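Local coordinates for protein phosphodiesterase (Salpingoeca rosetta, PDB 7D7P) that belongs to the 3'5'-cyclic nucleotide phosphodiesterase family of the HD clan, an all-helical metalloprotein fold that holds a zinc and a magnesium ion, at residues Asn104-Trp109 / Asp260-Ile265; Val113-Thr118 / Val254-Ala259; Asp147-Gly152 / Ser180-Glu185; Ala156-Ile159 / Glu164-Leu167. All coordinates share one frame; numbering follows the deposited sequence.

Interaction 1. Residues Asn104-Trp109 / Asp260-Ile265; sequences NPFHNW and DLHNPI. With ZN (zinc ion), chain G.
The Phe106 ring presents its edge to the side-chain amide of Asn263: CE2 lies 3.5 Å from Asn263 ND2, near the ring plane, and ring and amide planes stand 67° apart. The two side chains come from opposite directions, and with CG anti to its backbone nitrogen (chi1 -175°) Phe106 carries its ring across to Asn263. Beyond the same end of the ring, CZ comes within 4.4 Å of His262 NE2 at a slant; that nitrogen is engaged by His111 ND1. Phe106 also points an edge at its loop neighbour, CD1 standing 3.6 Å above the plane of the His107 imidazole, over its centre; His107 stacks with His150. The loop 104-109 is braced internally by two nearly straight bonds: Asn108 ND2 to Asn104 O, 2.8 Å, and Asn104 ND2 to His107 O, 2.9 Å. His107 NE2 is 2.9 Å from a water bound to zinc, and Asp260 OD1 binds that ion directly at 2.3 Å. Asp260 OD2 accepts a hydrogen bond from a second zinc-bound water. With His111, His146 and Asp147 completing the protein ligands, this is the histidine-aspartate metal site that gives the HD clan its name.

Interaction 2. Residues Val113-Thr118 / Val254-Ala259; sequences VMVLHT and VLLHTA
Val115 and Thr118 of one helix meet Ala259 of another in the helical core of this HD-clan phosphodiesterase fold, where 113-118 and 254-259 run closer to antiparallel than parallel. The axes of these short segments approach to 9.1 Å, with 132° between their N-to-C directions. Ala259 lies at the closest backbone approach, its CA 5.3 Å from Val115 CA, and its small side chain points toward the opposing helix.

The contact across the helices is apolar packing, with no hydrogen bond between them. The two methyls of Val115 divide the work. CG1, anti to the backbone nitrogen (chi1 174°), reaches CD1 of Leu256 at 3.8 Å, the two side chains crossing at about a right angle, and it also borders Ala259 CB. CG2 instead faces the backbone, 3.7 Å from Ala259 O. One turn further along, Thr118 has CG2 anti to the backbone nitrogen, and this methyl rests 3.8 Å from Ala259 CB. Beyond the pair, Met139 and Ala143 of helix 133-145 pack on Leu256, and His146, a zinc ligand, touches Val115.

The two threonine hydroxyls bond back within their own helices. Thr258 OG1 bonds to Val254 O and is also hydrogen-bonded to Trp323 NE1 of helix 305-330. Thr118 uses its hydroxyl in the same way, which keeps the polar branch off the interface: Met114 O takes bonds from both Thr118 N and Thr118 OG1, which approach from opposite faces of its carbonyl plane, the hydroxyl at 2.7 Å.

Interaction 3. Residues Asp147-Gly152 / Ser180-Glu185; sequences DLDHNG and SHLAFE. With MG (magnesium ion), chain H; ZN (zinc ion), chain G; EDO (1,2-ethanediol), chain F.
Leu148 swings its CG anti to its own carbonyl carbon (chi1 -82°), and this sends CD1 onto the backbone of helix 174-187, 3.5 Å from Ala183 N. The same methyl also packs against the CB atoms of Leu182 and Ala183, so a leucine on the loop is set against one turn of the helix. Next to it, Asp149 CB meets Leu182 CD1 at 3.5 Å. With CG anti to the backbone nitrogen (chi1 -164°), Asp149 turns its carboxylate to two partners: OD2 is hydrogen-bonded to His178 NE2 of the same helix 174-187 and OD1 to Asn102 ND2. Asp147 to His150 form a type II beta turn, and at its start Asp147 is the bridging aspartate of the HD-clan two-metal centre: OD1 binds magnesium at 2.2 Å and OD2 binds zinc at 2.2 Å. A water joins both ions as well, and three further waters bind magnesium. After the turn, His150 ND1 accepts a bond from Gly152 N, 2.9 Å away and in the ring plane. Over one face of that ring sits O1 of a 1,2-ethanediol, 3.0 Å above the plane toward the rim; Asn151 N donates to this oxygen, while Asn151 ND2 donates to O2 of the 1,2-ethanediol at 3.1 Å.

Interaction 4. Residues Ala156-Ile159 / Glu164-Leu167; sequences AFHI and ELAL
His158 and Leu165 point toward one another across the short turn between two helices, and their side chains meet at a slant. The imidazole brings its ND1 side up to the leucine: ND1 is 3.9 Å from Leu165 CB, and CE1 lies 4.2 Å from both Leu165 CB and Leu165 CD2. His158 carries its CG anti to the carbonyl carbon, beside its backbone nitrogen (chi1 -76°), and this torsion sets the ring beside Leu165. The polar end of that ring is not spent on the leucine, since ND1 is hydrogen-bonded to the hydroxyl of Ser163 in the connection; the same serine oxygen is also bonded to Ala166 N, and thus ties the histidine to the first turn of the second helix.

Ala166 meets the backbone rather than the ring. Its CB points at His158 and comes 3.2 Å from His158 O, a close methyl-to-carbonyl approach, with the CB atoms of the two residues 4.1 Å apart. The nearest CA pair is also His158 and Ala166, at 5.5 Å.

Packing, with Ser163 tying the ends, joins two short consecutive helices away from the metal ions. Helix 155-161 is backed by helix 268-291, on which Phe157 lies, whereas helix 174-187 touches both partners, Leu175 on His158, and Val174 and His178 on Leu165.

In the fold
Interactions 1 and 3 share the metal centre: Asp260 of interaction 1 and Asp147 of interaction 3 both bind zinc, two zinc-bound waters belong to both, and their centres lie about 15 Å apart. The loops also touch directly, Asn104 ND2 probably bonding His150 O at 2.7 Å. Interaction 2 lies next to the site, its centre about 10 Å from that of interaction 1; Val115 CG2 packs 3.9 Å from Asp260 CA, and the Val115 side chain is about 5 Å from zinc. Interaction 4 is peripheral, about 22 Å centre to centre from interaction 1 and about 15 Å from interaction 3, to which it is linked through the chain.

Interaction 1. Residues Asn104-Trp109 / Asp260-Ile265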
loop_
_atom_site.group_PDB
_atom_site.type_symbol
_atom_site.label_atom_id
_atom_site.label_comp_id
_atom_site.label_asym_id
_atom_site.label_seq_id
_atom_site.Cartn_x
_atom_site.Cartn_y
_atom_site.Cartn_z
ATOM N N ASN A 104 -2.197 -30.190 -11.357
ATOM C CA ASN A 104 -2.557 -29.279 -10.285
ATOM C C ASN A 104 -3.421 -28.143 -10.826
ATOM O O ASN A 104 -3.400 -27.849 -12.025
ATOM C CB ASN A 104 -1.300 -28.713 -9.627
ATOM C CG ASN A 104 -0.409 -29.790 -9.042
ATOM O OD1 ASN A 104 -0.859 -30.636 -8.267
ATOM N ND2 ASN A 104 0.866 -29.769 -9.416
ATOM N N PRO A 105 -4.204 -27.494 -9.958
ATOM C CA PRO A 105 -4.992 -26.337 -10.421
ATOM C C PRO A 105 -4.139 -25.183 -10.920
ATOM O O PRO A 105 -4.487 -24.558 -11.928
ATOM C CB PRO A 105 -5.803 -25.947 -9.175
ATOM C CG PRO A 105 -5.855 -27.187 -8.346
ATOM C CD PRO A 105 -4.549 -27.888 -8.580
ATOM N N PHE A 106 -3.031 -24.878 -10.245
ATOM C CA PHE A 106 -2.160 -23.773 -10.634
ATOM C C PHE A 106 -0.820 -24.250 -11.163
ATOM O O PHE A 106 -0.437 -23.909 -12.286
ATOM C CB PHE A 106 -1.953 -22.816 -9.450
ATOM C CG PHE A 106 -1.152 -21.586 -9.796
ATOM C CD1 PHE A 106 0.237 -21.619 -9.804
ATOM C CD2 PHE A 106 -1.789 -20.396 -10.108
ATOM C CE1 PHE A 106 0.972 -20.496 -10.124
ATOM C CE2 PHE A 106 -1.057 -19.266 -10.425
ATOM C CZ PHE A 106 0.325 -19.317 -10.436
ATOM N N HIS A 107 -0.066 -25.022 -10.374
ATOM C CA HIS A 107 1.298 -25.403 -10.743
ATOM C C HIS A 107 1.231 -26.577 -11.715
ATOM O O HIS A 107 1.493 -27.733 -11.374
ATOM C CB HIS A 107 2.122 -25.735 -9.505
ATOM C CG HIS A 107 2.437 -24.544 -8.652
ATOM N ND1 HIS A 107 1.678 -24.189 -7.558
ATOM C CD2 HIS A 107 3.428 -23.625 -8.737
ATOM C CE1 HIS A 107 2.189 -23.103 -7.004
ATOM N NE2 HIS A 107 3.250 -22.740 -7.701
ATOM N N ASN A 108 0.879 -26.258 -12.960
ATOM C CA ASN A 108 0.668 -27.271 -13.986
ATOM C C ASN A 108 1.425 -26.916 -15.262
ATOM O O ASN A 108 2.192 -25.947 -15.292
ATOM C CB ASN A 108 -0.829 -27.431 -14.276
ATOM C CG ASN A 108 -1.528 -26.099 -14.519
ATOM O OD1 ASN A 108 -1.035 -25.252 -15.263
ATOM N ND2 ASN A 108 -2.686 -25.911 -13.890
ATOM N N TRP A 109 1.204 -27.694 -16.325
ATOM C CA TRP A 109 1.915 -27.465 -17.581
ATOM C C TRP A 109 1.576 -26.109 -18.183
ATOM O O TRP A 109 2.422 -25.494 -18.841
ATOM C CB TRP A 109 1.592 -28.587 -18.568
ATOM C CG TRP A 109 1.892 -28.284 -20.017
ATOM C CD1 TRP A 109 0.981 -28.109 -21.021
ATOM C CD2 TRP A 109 3.185 -28.171 -20.628
ATOM N NE1 TRP A 109 1.624 -27.881 -22.212
ATOM C CE2 TRP A 109 2.978 -27.915 -21.999
ATOM C CE3 TRP A 109 4.495 -28.259 -20.149
ATOM C CZ2 TRP A 109 4.031 -27.737 -22.893
ATOM C CZ3 TRP A 109 5.541 -28.082 -21.040
ATOM C CH2 TRP A 109 5.303 -27.825 -22.397
ATOM N N ASP A 260 7.618 -15.554 -13.270
ATOM C CA ASP A 260 6.930 -16.522 -12.423
ATOM C C ASP A 260 5.686 -15.911 -11.789
ATOM O O ASP A 260 4.652 -16.577 -11.664
ATOM C CB ASP A 260 7.883 -17.043 -11.346
ATOM C CG ASP A 260 7.364 -18.297 -10.664
ATOM O OD1 ASP A 260 6.431 -18.923 -11.205
ATOM O OD2 ASP A 260 7.887 -18.656 -9.587
ATOM N N LEU A 261 5.766 -14.645 -11.388
ATOM C CA LEU A 261 4.633 -13.942 -10.788
ATOM C C LEU A 261 3.833 -13.207 -11.865
ATOM O O LEU A 261 3.700 -11.984 -11.863
ATOM C CB LEU A 261 5.121 -12.984 -9.708
ATOM C CG LEU A 261 6.019 -13.568 -8.615
ATOM C CD1 LEU A 261 6.439 -12.490 -7.624
ATOM C CD2 LEU A 261 5.322 -14.717 -7.901
ATOM N N HIS A 262 3.291 -13.988 -12.803
ATOM C CA HIS A 262 2.607 -13.419 -13.959
ATOM C C HIS A 262 1.165 -13.017 -13.678
ATOM O O HIS A 262 0.584 -12.280 -14.483
ATOM C CB HIS A 262 2.643 -14.406 -15.134
ATOM C CG HIS A 262 2.063 -15.751 -14.820
ATOM N ND1 HIS A 262 0.713 -15.957 -14.632
ATOM C CD2 HIS A 262 2.653 -16.961 -14.667
ATOM C CE1 HIS A 262 0.496 -17.236 -14.372
ATOM N NE2 HIS A 262 1.657 -17.866 -14.388
ATOM N N ASN A 263 0.580 -13.466 -12.566
ATOM C CA ASN A 263 -0.833 -13.189 -12.302
ATOM C C ASN A 263 -1.167 -11.699 -12.285
ATOM O O ASN A 263 -2.107 -11.299 -12.996
ATOM C CB ASN A 263 -1.254 -13.862 -10.989
ATOM C CG ASN A 263 -1.547 -15.335 -11.160
ATOM O OD1 ASN A 263 -1.178 -15.941 -12.164
ATOM N ND2 ASN A 263 -2.211 -15.923 -10.170
ATOM N N PRO A 264 -0.479 -10.836 -11.528
ATOM C CA PRO A 264 -0.904 -9.430 -11.458
ATOM C C PRO A 264 -0.553 -8.595 -12.680
ATOM O O PRO A 264 -0.993 -7.440 -12.754
ATOM C CB PRO A 264 -0.167 -8.898 -10.213
ATOM C CG PRO A 264 0.420 -10.105 -9.538
ATOM C CD PRO A 264 0.661 -11.084 -10.629
ATOM N N ILE A 265 0.216 -9.114 -13.632
ATOM C CA ILE A 265 0.594 -8.346 -14.812
ATOM C C ILE A 265 -0.180 -8.805 -16.048
ATOM O O ILE A 265 0.200 -8.483 -17.171
ATOM C CB ILE A 265 2.112 -8.387 -15.049
ATOM C CG1 ILE A 265 2.599 -9.822 -15.251
ATOM C CG2 ILE A 265 2.850 -7.726 -13.894
ATOM C CD1 ILE A 265 4.090 -9.921 -15.505
HETATM ZN ZN ZN G . 6.115 -21.143 -10.890
HETATM O O HOH W 1 4.694 -20.625 -9.056
HETATM O O HOH W 2 7.860 -21.181 -9.112
#

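Interaction 2. Residues Val113-Thr118 / Val254-Ala259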
loop_
_atom_site.group_PDB
_atom_site.type_symbol
_atom_site.label_atom_id
_atom_site.label_comp_id
_atom_site.label_asym_id
_atom_site.label_seq_id
_atom_site.Cartn_x
_atom_site.Cartn_y
_atom_site.Cartn_z
ATOM N N VAL A 113 4.110 -22.937 -19.394
ATOM C CA VAL A 113 4.084 -22.238 -20.678
ATOM C C VAL A 113 3.894 -20.741 -20.467
ATOM O O VAL A 113 4.479 -19.920 -21.184
ATOM C CB VAL A 113 2.989 -22.829 -21.585
ATOM C CG1 VAL A 113 2.945 -22.097 -22.924
ATOM C CG2 VAL A 113 3.222 -24.316 -21.792
ATOM N N MET A 114 3.078 -20.365 -19.477
ATOM C CA MET A 114 2.903 -18.954 -19.142
ATOM C C MET A 114 4.225 -18.308 -18.744
ATOM O O MET A 114 4.511 -17.169 -19.130
ATOM C CB MET A 114 1.882 -18.806 -18.012
ATOM C CG MET A 114 0.437 -18.972 -18.446
ATOM S SD MET A 114 -0.169 -17.519 -19.317
ATOM C CE MET A 114 -0.762 -16.512 -17.956
ATOM N N VAL A 115 5.042 -19.015 -17.962
ATOM C CA VAL A 115 6.316 -18.451 -17.533
ATOM C C VAL A 115 7.305 -18.427 -18.692
ATOM O O VAL A 115 8.110 -17.496 -18.822
ATOM C CB VAL A 115 6.858 -19.231 -16.321
ATOM C CG1 VAL A 115 8.254 -18.749 -15.938
ATOM C CG2 VAL A 115 5.909 -19.080 -15.148
ATOM N N LEU A 116 7.256 -19.441 -19.560
ATOM C CA LEU A 116 8.098 -19.428 -20.752
ATOM C C LEU A 116 7.747 -18.251 -21.654
ATOM O O LEU A 116 8.631 -17.513 -22.104
ATOM C CB LEU A 116 7.962 -20.746 -21.516
ATOM C CG LEU A 116 8.548 -20.706 -22.933
ATOM C CD1 LEU A 116 10.061 -20.556 -22.887
ATOM C CD2 LEU A 116 8.154 -21.934 -23.740
ATOM N N HIS A 117 6.454 -18.056 -21.922
ATOM C CA HIS A 117 6.040 -16.983 -22.820
ATOM C C HIS A 117 6.325 -15.611 -22.219
ATOM O O HIS A 117 6.759 -14.695 -22.928
ATOM C CB HIS A 117 4.557 -17.122 -23.160
ATOM C CG HIS A 117 4.076 -16.131 -24.171
ATOM N ND1 HIS A 117 3.571 -14.896 -23.822
ATOM C CD2 HIS A 117 4.027 -16.189 -25.523
ATOM C CE1 HIS A 117 3.231 -14.237 -24.916
ATOM N NE2 HIS A 117 3.498 -15.000 -25.962
ATOM N N THR A 118 6.084 -15.450 -20.917
ATOM C CA THR A 118 6.356 -14.170 -20.268
ATOM C C THR A 118 7.852 -13.883 -20.224
ATOM O O THR A 118 8.271 -12.726 -20.347
ATOM C CB THR A 118 5.757 -14.163 -18.861
ATOM O OG1 THR A 118 4.372 -14.529 -18.931
ATOM C CG2 THR A 118 5.885 -12.783 -18.220
ATOM N N VAL A 254 16.404 -12.128 -11.773
ATOM C CA VAL A 254 15.347 -11.168 -11.471
ATOM C C VAL A 254 14.220 -11.276 -12.493
ATOM O O VAL A 254 13.035 -11.215 -12.141
ATOM C CB VAL A 254 15.933 -9.743 -11.407
ATOM C CG1 VAL A 254 14.836 -8.695 -11.534
ATOM C CG2 VAL A 254 16.718 -9.549 -10.115
ATOM N N LEU A 255 14.568 -11.460 -13.770
ATOM C CA LEU A 255 13.548 -11.489 -14.816
ATOM C C LEU A 255 12.726 -12.773 -14.769
ATOM O O LEU A 255 11.509 -12.739 -14.991
ATOM C CB LEU A 255 14.198 -11.314 -16.189
ATOM C CG LEU A 255 14.741 -9.914 -16.492
ATOM C CD1 LEU A 255 15.422 -9.880 -17.852
ATOM C CD2 LEU A 255 13.626 -8.877 -16.418
ATOM N N LEU A 256 13.364 -13.917 -14.496
ATOM C CA LEU A 256 12.602 -15.161 -14.405
ATOM C C LEU A 256 11.657 -15.138 -13.210
ATOM O O LEU A 256 10.530 -15.641 -13.292
ATOM C CB LEU A 256 13.536 -16.368 -14.318
ATOM C CG LEU A 256 12.781 -17.704 -14.249
ATOM C CD1 LEU A 256 11.988 -17.936 -15.530
ATOM C CD2 LEU A 256 13.703 -18.886 -13.964
ATOM N N HIS A 257 12.103 -14.568 -12.088
ATOM C CA HIS A 257 11.212 -14.397 -10.946
ATOM C C HIS A 257 10.042 -13.490 -11.302
ATOM O O HIS A 257 8.906 -13.727 -10.870
ATOM C CB HIS A 257 11.992 -13.840 -9.753
ATOM C CG HIS A 257 11.149 -13.583 -8.543
ATOM N ND1 HIS A 257 10.374 -14.559 -7.955
ATOM C CD2 HIS A 257 10.967 -12.462 -7.805
ATOM C CE1 HIS A 257 9.746 -14.051 -6.910
ATOM N NE2 HIS A 257 10.089 -12.779 -6.797
ATOM N N THR A 258 10.299 -12.450 -12.104
ATOM C CA THR A 258 9.221 -11.588 -12.580
ATOM C C THR A 258 8.209 -12.375 -13.404
ATOM O O THR A 258 6.996 -12.217 -13.226
ATOM C CB THR A 258 9.791 -10.432 -13.405
ATOM O OG1 THR A 258 10.768 -9.722 -12.637
ATOM C CG2 THR A 258 8.680 -9.471 -13.823
ATOM N N ALA A 259 8.688 -13.230 -14.314
ATOM C CA ALA A 259 7.772 -13.996 -15.152
ATOM C C ALA A 259 7.015 -15.044 -14.348
ATOM O O ALA A 259 5.884 -15.394 -14.703
ATOM C CB ALA A 259 8.530 -14.659 -16.302
#

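Interaction 3. Residues Asp147-Gly152 / Ser180-Glu185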
loop_
_atom_site.group_PDB
_atom_site.type_symbol
_atom_site.label_atom_id
_atom_site.label_comp_id
_atom_site.label_asym_id
_atom_site.label_seq_id
_atom_site.Cartn_x
_atom_site.Cartn_y
_atom_site.Cartn_z
ATOM N N ASP A 147 9.068 -25.538 -12.488
ATOM C CA ASP A 147 8.147 -26.086 -11.498
ATOM C C ASP A 147 7.883 -27.569 -11.733
ATOM O O ASP A 147 6.796 -28.061 -11.427
ATOM C CB ASP A 147 6.828 -25.312 -11.488
ATOM C CG ASP A 147 6.786 -24.238 -10.416
ATOM O OD1 ASP A 147 7.569 -24.323 -9.447
ATOM O OD2 ASP A 147 5.962 -23.308 -10.542
ATOM N N LEU A 148 8.868 -28.290 -12.269
ATOM C CA LEU A 148 8.675 -29.692 -12.629
ATOM C C LEU A 148 8.274 -30.532 -11.421
ATOM O O LEU A 148 8.887 -30.440 -10.352
ATOM C CB LEU A 148 9.954 -30.252 -13.248
ATOM C CG LEU A 148 10.202 -29.969 -14.730
ATOM C CD1 LEU A 148 11.676 -30.145 -15.042
ATOM C CD2 LEU A 148 9.357 -30.885 -15.600
ATOM N N ASP A 149 7.236 -31.355 -11.605
ATOM C CA ASP A 149 6.766 -32.309 -10.597
ATOM C C ASP A 149 6.282 -31.616 -9.325
ATOM O O ASP A 149 6.347 -32.181 -8.231
ATOM C CB ASP A 149 7.842 -33.351 -10.271
ATOM C CG ASP A 149 7.285 -34.565 -9.545
ATOM O OD1 ASP A 149 6.167 -35.007 -9.884
ATOM O OD2 ASP A 149 7.969 -35.073 -8.630
ATOM N N HIS A 150 5.793 -30.386 -9.456
ATOM C CA HIS A 150 5.082 -29.746 -8.357
ATOM C C HIS A 150 3.823 -30.540 -8.030
ATOM O O HIS A 150 3.177 -31.100 -8.922
ATOM C CB HIS A 150 4.726 -28.308 -8.745
ATOM C CG HIS A 150 4.647 -27.360 -7.589
ATOM N ND1 HIS A 150 3.609 -27.375 -6.683
ATOM C CD2 HIS A 150 5.466 -26.350 -7.206
ATOM C CE1 HIS A 150 3.797 -26.424 -5.784
ATOM N NE2 HIS A 150 4.916 -25.788 -6.079
ATOM N N ASN A 151 3.475 -30.606 -6.741
ATOM C CA ASN A 151 2.266 -31.299 -6.301
ATOM C C ASN A 151 1.300 -30.377 -5.565
ATOM O O ASN A 151 0.453 -30.856 -4.805
ATOM C CB ASN A 151 2.611 -32.499 -5.416
ATOM C CG ASN A 151 3.156 -33.669 -6.207
ATOM O OD1 ASN A 151 2.580 -34.067 -7.219
ATOM N ND2 ASN A 151 4.269 -34.231 -5.747
ATOM N N GLY A 152 1.407 -29.066 -5.771
ATOM C CA GLY A 152 0.495 -28.144 -5.127
ATOM C C GLY A 152 0.741 -27.922 -3.653
ATOM O O GLY A 152 -0.145 -27.423 -2.955
ATOM N N SER A 180 15.047 -28.177 -10.441
ATOM C CA SER A 180 16.274 -28.054 -11.220
ATOM C C SER A 180 16.895 -29.418 -11.493
ATOM O O SER A 180 17.411 -29.666 -12.589
ATOM C CB SER A 180 17.260 -27.142 -10.489
ATOM O OG SER A 180 18.454 -26.972 -11.235
ATOM N N HIS A 181 16.848 -30.318 -10.506
ATOM C CA HIS A 181 17.359 -31.672 -10.703
ATOM C C HIS A 181 16.634 -32.373 -11.848
ATOM O O HIS A 181 17.270 -32.932 -12.750
ATOM C CB HIS A 181 17.225 -32.472 -9.406
ATOM C CG HIS A 181 17.405 -33.949 -9.583
ATOM N ND1 HIS A 181 16.640 -34.875 -8.909
ATOM C CD2 HIS A 181 18.264 -34.658 -10.355
ATOM C CE1 HIS A 181 17.015 -36.093 -9.262
ATOM N NE2 HIS A 181 17.998 -35.989 -10.137
ATOM N N LEU A 182 15.298 -32.358 -11.825
ATOM C CA LEU A 182 14.538 -33.017 -12.883
ATOM C C LEU A 182 14.723 -32.324 -14.227
ATOM O O LEU A 182 14.616 -32.972 -15.275
ATOM C CB LEU A 182 13.054 -33.072 -12.520
ATOM C CG LEU A 182 12.680 -33.955 -11.330
ATOM C CD1 LEU A 182 11.180 -33.960 -11.135
ATOM C CD2 LEU A 182 13.199 -35.369 -11.527
ATOM N N ALA A 183 14.995 -31.017 -14.219
ATOM C CA ALA A 183 15.249 -30.310 -15.470
ATOM C C ALA A 183 16.417 -30.932 -16.221
ATOM O O ALA A 183 16.370 -31.081 -17.449
ATOM C CB ALA A 183 15.517 -28.831 -15.193
ATOM N N PHE A 184 17.470 -31.312 -15.502
ATOM C CA PHE A 184 18.641 -31.897 -16.139
ATOM C C PHE A 184 18.493 -33.395 -16.354
ATOM O O PHE A 184 19.050 -33.931 -17.318
ATOM C CB PHE A 184 19.892 -31.585 -15.311
ATOM C CG PHE A 184 20.305 -30.136 -15.378
ATOM C CD1 PHE A 184 21.057 -29.667 -16.442
ATOM C CD2 PHE A 184 19.917 -29.242 -14.393
ATOM C CE1 PHE A 184 21.426 -28.337 -16.518
ATOM C CE2 PHE A 184 20.283 -27.910 -14.459
ATOM C CZ PHE A 184 21.041 -27.456 -15.526
ATOM N N GLU A 185 17.735 -34.078 -15.494
ATOM C CA GLU A 185 17.442 -35.488 -15.726
ATOM C C GLU A 185 16.646 -35.672 -17.011
ATOM O O GLU A 185 16.873 -36.628 -17.763
ATOM C CB GLU A 185 16.681 -36.067 -14.532
ATOM C CG GLU A 185 16.882 -37.559 -14.329
ATOM C CD GLU A 185 18.244 -37.893 -13.750
ATOM O OE1 GLU A 185 18.757 -37.104 -12.927
ATOM O OE2 GLU A 185 18.800 -38.948 -14.116
HETATM MG MG MG H . 8.110 -22.851 -7.956
HETATM ZN ZN ZN G . 6.115 -21.143 -10.890
HETATM C C1 EDO F . 4.767 -30.363 -3.609
HETATM O O1 EDO F . 4.669 -29.238 -4.490
HETATM C C2 EDO F . 5.689 -31.425 -4.198
HETATM O O2 EDO F . 5.568 -32.628 -3.432
HETATM O O HOH W 3 5.987 -22.504 -7.251
HETATM O O HOH W 2 7.860 -21.181 -9.112
HETATM O O HOH W 1 4.694 -20.625 -9.056
HETATM O O HOH W 4 8.241 -24.282 -6.507
HETATM O O HOH W 5 10.185 -22.868 -8.767
#

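Interaction 4. Residues Ala156-Ile159 / Glu164-Leu167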
loop_
_atom_site.group_PDB
_atom_site.type_symbol
_atom_site.label_atom_id
_atom_site.label_comp_id
_atom_site.label_asym_id
_atom_site.label_seq_id
_atom_site.Cartn_x
_atom_site.Cartn_y
_atom_site.Cartn_z
ATOM N N ALA A 156 7.164 -25.048 2.984
ATOM C CA ALA A 156 6.896 -25.169 4.413
ATOM C C ALA A 156 6.255 -26.511 4.743
ATOM O O ALA A 156 6.533 -27.097 5.796
ATOM C CB ALA A 156 6.006 -24.017 4.879
ATOM N N PHE A 157 5.399 -27.018 3.852
ATOM C CA PHE A 157 4.800 -28.330 4.077
ATOM C C PHE A 157 5.865 -29.418 4.116
ATOM O O PHE A 157 5.842 -30.294 4.988
ATOM C CB PHE A 157 3.764 -28.642 2.994
ATOM C CG PHE A 157 3.251 -30.053 3.054
ATOM C CD1 PHE A 157 2.184 -30.379 3.876
ATOM C CD2 PHE A 157 3.849 -31.058 2.312
ATOM C CE1 PHE A 157 1.719 -31.677 3.946
ATOM C CE2 PHE A 157 3.391 -32.356 2.380
ATOM C CZ PHE A 157 2.325 -32.667 3.196
ATOM N N HIS A 158 6.800 -29.388 3.163
ATOM C CA HIS A 158 7.842 -30.408 3.123
ATOM C C HIS A 158 8.708 -30.359 4.373
ATOM O O HIS A 158 9.016 -31.401 4.964
ATOM C CB HIS A 158 8.696 -30.239 1.867
ATOM C CG HIS A 158 8.029 -30.733 0.623
ATOM N ND1 HIS A 158 8.026 -32.063 0.260
ATOM C CD2 HIS A 158 7.327 -30.081 -0.332
ATOM C CE1 HIS A 158 7.359 -32.207 -0.869
ATOM N NE2 HIS A 158 6.925 -31.018 -1.250
ATOM N N ILE A 159 9.103 -29.157 4.795
ATOM C CA ILE A 159 9.948 -29.024 5.979
ATOM C C ILE A 159 9.193 -29.454 7.233
ATOM O O ILE A 159 9.727 -30.195 8.068
ATOM C CB ILE A 159 10.471 -27.580 6.092
ATOM C CG1 ILE A 159 11.329 -27.232 4.872
ATOM C CG2 ILE A 159 11.269 -27.394 7.375
ATOM C CD1 ILE A 159 11.768 -25.785 4.823
ATOM N N GLU A 164 10.334 -36.788 2.330
ATOM C CA GLU A 164 11.540 -37.357 1.741
ATOM C C GLU A 164 12.316 -36.305 0.959
ATOM O O GLU A 164 13.553 -36.282 0.992
ATOM C CB GLU A 164 11.178 -38.546 0.849
ATOM C CG GLU A 164 12.362 -39.182 0.130
ATOM C CD GLU A 164 13.429 -39.693 1.081
ATOM O OE1 GLU A 164 13.082 -40.120 2.202
ATOM O OE2 GLU A 164 14.619 -39.672 0.701
ATOM N N LEU A 165 11.608 -35.410 0.264
ATOM C CA LEU A 165 12.286 -34.333 -0.449
ATOM C C LEU A 165 12.984 -33.385 0.521
ATOM O O LEU A 165 14.105 -32.933 0.259
ATOM C CB LEU A 165 11.287 -33.576 -1.324
ATOM C CG LEU A 165 11.721 -33.227 -2.748
ATOM C CD1 LEU A 165 12.426 -34.405 -3.414
ATOM C CD2 LEU A 165 10.521 -32.791 -3.570
ATOM N N ALA A 166 12.337 -33.076 1.650
ATOM C CA ALA A 166 12.973 -32.240 2.662
ATOM C C ALA A 166 14.209 -32.912 3.247
ATOM O O ALA A 166 15.180 -32.229 3.594
ATOM C CB ALA A 166 11.977 -31.904 3.773
ATOM N N LEU A 167 14.193 -34.240 3.367
ATOM C CA LEU A 167 15.362 -34.954 3.870
ATOM C C LEU A 167 16.485 -34.971 2.840
ATOM O O LEU A 167 17.666 -34.906 3.199
ATOM C CB LEU A 167 14.975 -36.378 4.266
ATOM C CG LEU A 167 14.019 -36.495 5.453
ATOM C CD1 LEU A 167 13.840 -37.951 5.856
ATOM C CD2 LEU A 167 14.517 -35.664 6.629
#